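Local coordinates for protein cellulase IBT99 (Metagenomes, PDB 6WBT) that probably hydrolyses 6-phosphorylated alpha-glucosides as a family 4 glycosyl hydrolase, and binds NAD, a manganese ion and glucose 6-phosphate, at residues I386-A391 against F412-T417. Residues are numbered along the deposited sequence; the frame is centred on the assembly and turned at random.
Sequences IEQQDA and FTMNRT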
ATOM      1  N   ILE A 386      -1.761  11.918  12.964  1.00 37.52           N
ATOM      2  CA  ILE A 386      -3.044  11.583  12.358  1.00 38.16           C
ATOM      3  C   ILE A 386      -3.368  10.108  12.562  1.00 39.90           C
ATOM      4  O   ILE A 386      -4.536   9.743  12.745  1.00 41.12           O
ATOM      5  CB  ILE A 386      -3.044  11.970  10.867  1.00 37.10           C
ATOM      6  CG1 ILE A 386      -2.877  13.483  10.712  1.00 35.77           C
ATOM      7  CG2 ILE A 386      -4.326  11.515  10.187  1.00 36.59           C
ATOM      8  CD1 ILE A 386      -2.775  13.943   9.275  1.00 33.84           C
ATOM      9  N   GLU A 387      -2.353   9.239  12.550  1.00 39.23           N
ATOM     10  CA  GLU A 387      -2.595   7.814  12.759  1.00 40.19           C
ATOM     11  C   GLU A 387      -3.181   7.547  14.140  1.00 42.21           C
ATOM     12  O   GLU A 387      -4.029   6.662  14.302  1.00 44.16           O
ATOM     13  CB  GLU A 387      -1.300   7.021  12.570  1.00 37.90           C
ATOM     14  CG  GLU A 387      -0.858   6.855  11.121  1.00 39.33           C
ATOM     15  CD  GLU A 387      -1.700   5.855  10.350  1.00 42.21           C
ATOM     16  OE1 GLU A 387      -2.592   5.223  10.955  1.00 42.48           O
ATOM     17  OE2 GLU A 387      -1.465   5.697   9.133  1.00 42.83           O
ATOM     18  N   GLN A 388      -2.744   8.303  15.150  1.00 40.35           N
ATOM     19  CA  GLN A 388      -3.269   8.109  16.497  1.00 40.35           C
ATOM     20  C   GLN A 388      -4.725   8.547  16.587  1.00 40.59           C
ATOM     21  O   GLN A 388      -5.570   7.825  17.129  1.00 40.14           O
ATOM     22  CB  GLN A 388      -2.413   8.868  17.510  1.00 41.23           C
ATOM     23  CG  GLN A 388      -2.899   8.741  18.944  1.00 41.74           C
ATOM     24  CD  GLN A 388      -2.009   9.472  19.929  1.00 43.34           C
ATOM     25  OE1 GLN A 388      -1.028  10.107  19.543  1.00 41.19           O
ATOM     26  NE2 GLN A 388      -2.348   9.386  21.209  1.00 45.47           N
ATOM     27  N   GLN A 389      -5.039   9.733  16.056  1.00 41.11           N
ATOM     28  CA  GLN A 389      -6.410  10.230  16.118  1.00 43.51           C
ATOM     29  C   GLN A 389      -7.339   9.410  15.232  1.00 45.30           C
ATOM     30  O   GLN A 389      -8.486   9.144  15.611  1.00 46.29           O
ATOM     31  CB  GLN A 389      -6.451  11.704  15.719  1.00 44.40           C
ATOM     32  CG  GLN A 389      -6.634  12.657  16.888  1.00 46.47           C
ATOM     33  CD  GLN A 389      -8.036  12.616  17.462  1.00 47.13           C
ATOM     34  OE1 GLN A 389      -8.285  11.967  18.477  1.00 50.01           O
ATOM     35  NE2 GLN A 389      -8.961  13.314  16.814  1.00 46.85           N
ATOM     36  N   ASP A 390      -6.869   9.006  14.050  1.00 44.98           N
ATOM     37  CA  ASP A 390      -7.705   8.204  13.162  1.00 43.73           C
ATOM     38  C   ASP A 390      -8.039   6.859  13.794  1.00 41.79           C
ATOM     39  O   ASP A 390      -9.157   6.352  13.642  1.00 39.78           O
ATOM     40  CB  ASP A 390      -7.012   8.009  11.815  1.00 44.92           C
ATOM     41  CG  ASP A 390      -7.957   7.510  10.741  1.00 47.21           C
ATOM     42  OD1 ASP A 390      -8.845   8.284  10.327  1.00 48.55           O
ATOM     43  OD2 ASP A 390      -7.813   6.347  10.311  1.00 47.73           O
ATOM     44  N   ALA A 391      -7.080   6.264  14.508  1.00 42.50           N
ATOM     45  CA  ALA A 391      -7.374   5.054  15.265  1.00 42.82           C
ATOM     46  C   ALA A 391      -8.322   5.353  16.418  1.00 45.43           C
ATOM     47  O   ALA A 391      -9.235   4.568  16.698  1.00 46.20           O
ATOM     48  CB  ALA A 391      -6.080   4.426  15.779  1.00 40.87           C
ATOM     49  N   PHE A 412     -10.865   6.088  24.211  1.00 46.84           N
ATOM     50  CA  PHE A 412     -10.466   7.094  25.191  1.00 48.40           C
ATOM     51  C   PHE A 412      -8.996   6.953  25.564  1.00 47.79           C
ATOM     52  O   PHE A 412      -8.304   7.956  25.771  1.00 48.90           O
ATOM     53  CB  PHE A 412     -11.354   6.995  26.432  1.00 50.59           C
ATOM     54  CG  PHE A 412     -12.692   7.666  26.278  1.00 51.95           C
ATOM     55  CD1 PHE A 412     -13.605   7.215  25.338  1.00 51.75           C
ATOM     56  CD2 PHE A 412     -13.038   8.741  27.079  1.00 53.43           C
ATOM     57  CE1 PHE A 412     -14.835   7.830  25.194  1.00 52.17           C
ATOM     58  CE2 PHE A 412     -14.268   9.358  26.940  1.00 52.92           C
ATOM     59  CZ  PHE A 412     -15.167   8.902  25.997  1.00 52.38           C
ATOM     60  N   THR A 413      -8.497   5.716  25.652  1.00 45.36           N
ATOM     61  CA  THR A 413      -7.086   5.508  25.962  1.00 45.51           C
ATOM     62  C   THR A 413      -6.184   6.057  24.862  1.00 44.54           C
ATOM     63  O   THR A 413      -5.096   6.571  25.148  1.00 45.51           O
ATOM     64  CB  THR A 413      -6.815   4.017  26.181  1.00 45.42           C
ATOM     65  OG1 THR A 413      -7.617   3.535  27.268  1.00 45.36           O
ATOM     66  CG2 THR A 413      -5.345   3.772  26.496  1.00 43.78           C
HETATM   67  N   MSE A 414      -6.625   5.978  23.611  1.00 43.33           N
HETATM   68  CA  MSE A 414      -5.818   6.396  22.469  1.00 41.99           C
HETATM   69  C   MSE A 414      -5.627   7.912  22.393  1.00 43.53           C
HETATM   70  O   MSE A 414      -4.597   8.389  21.914  1.00 44.23           O
HETATM   71  CB  MSE A 414      -6.458   5.895  21.170  1.00 40.95           C
HETATM   72  CG  MSE A 414      -5.659   6.197  19.914  1.00 40.97           C
HETATM   73 SE   MSE A 414      -4.027   5.145  19.787  0.65 39.27          SE
HETATM   74  CE  MSE A 414      -4.836   3.374  19.708  1.00 40.86           C
ATOM     75  N   ASN A 415      -6.620   8.658  22.871  1.00 43.52           N
ATOM     76  CA  ASN A 415      -6.615  10.107  22.709  1.00 44.58           C
ATOM     77  C   ASN A 415      -5.445  10.739  23.453  1.00 45.56           C
ATOM     78  O   ASN A 415      -5.050  10.285  24.531  1.00 46.46           O
ATOM     79  CB  ASN A 415      -7.936  10.696  23.205  1.00 45.55           C
ATOM     80  CG  ASN A 415      -8.170  12.106  22.700  1.00 46.32           C
ATOM     81  OD1 ASN A 415      -7.669  13.074  23.271  1.00 47.13           O
ATOM     82  ND2 ASN A 415      -8.937  12.228  21.623  1.00 46.20           N
ATOM     83  N   ARG A 416      -4.889  11.803  22.865  1.00 44.98           N
ATOM     84  CA  ARG A 416      -3.733  12.466  23.463  1.00 47.16           C
ATOM     85  C   ARG A 416      -4.113  13.248  24.713  1.00 51.06           C
ATOM     86  O   ARG A 416      -3.278  13.420  25.610  1.00 52.72           O
ATOM     87  CB  ARG A 416      -3.070  13.394  22.444  1.00 46.33           C
ATOM     88  CG  ARG A 416      -2.589  12.697  21.182  1.00 46.46           C
ATOM     89  CD  ARG A 416      -1.800  13.645  20.293  1.00 44.50           C
ATOM     90  NE  ARG A 416      -0.579  14.113  20.942  1.00 43.93           N
ATOM     91  CZ  ARG A 416       0.589  13.481  20.880  1.00 44.42           C
ATOM     92  NH1 ARG A 416       0.696  12.350  20.196  1.00 41.16           N
ATOM     93  NH2 ARG A 416       1.649  13.979  21.501  1.00 46.95           N
ATOM     94  N   THR A 417      -5.353  13.737  24.789  1.00 53.61           N
ATOM     95  CA  THR A 417      -5.782  14.489  25.966  1.00 55.95           C
ATOM     96  C   THR A 417      -5.792  13.609  27.210  1.00 55.76           C
ATOM     97  O   THR A 417      -5.421  14.061  28.301  1.00 58.41           O
ATOM     98  CB  THR A 417      -7.165  15.096  25.723  1.00 55.90           C
ATOM     99  OG1 THR A 417      -7.095  16.033  24.641  1.00 55.25           O
ATOM    100  CG2 THR A 417      -7.672  15.806  26.970  1.00 57.46           C
TER
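Gln388, in the middle of helix 380-402, grips the C-terminal end of helix 405-414 in a buried, mainly polar helix-to-helix-end contact within the C-terminal domain. A glutamine can use both its N-H and its carbonyl oxygen, and this one spends them on two partners of the same segment, the main-chain carbonyl of Met414 and the Arg416 guanidinium. Its side chain reaches out fully extended, with CG anti to the backbone N (chi1 179°), which carries the amide to Met414 O. There NE2 donates to Met414 O at 2.6 Å, the acceptor lying close to the amide plane and the N-H pointing almost straight at it (165°). OE1 of the same amide accepts from Arg416 NH1 at 2.9 Å in a more bent bond. The guanidinium plane is steeply inclined to the amide, and Arg416 CG lies beside the amide of Gln388. Replacing Gln388 by an alanine removes both amide atoms, and Met414 O would probably lose this donor and Arg416 an acceptor, with a gap beside the arginine's aliphatic stem. Arg416 has a further partner across the subunit interface, where NH2 donates to Thr413 O of the second subunit; its side chain also packs on Gln388 of that subunit. The apolar part of the contact is smaller: the selenium of selenomethionine Met414 lies 3.9 Å from Gln388 CG, and its CE methyl reaches Ala391 CB at 4.3 Å. Gln389 OE1 and Asn415 ND2 come to 3.2 Å, at an angle too poor for a hydrogen bond. Asn415 OD1 accepts from Thr417 N (2.8 Å). The whole is a helical hairpin, two consecutive helices folded back on each other, whose exit is shaped by an Asx turn and which lies at a subunit interface.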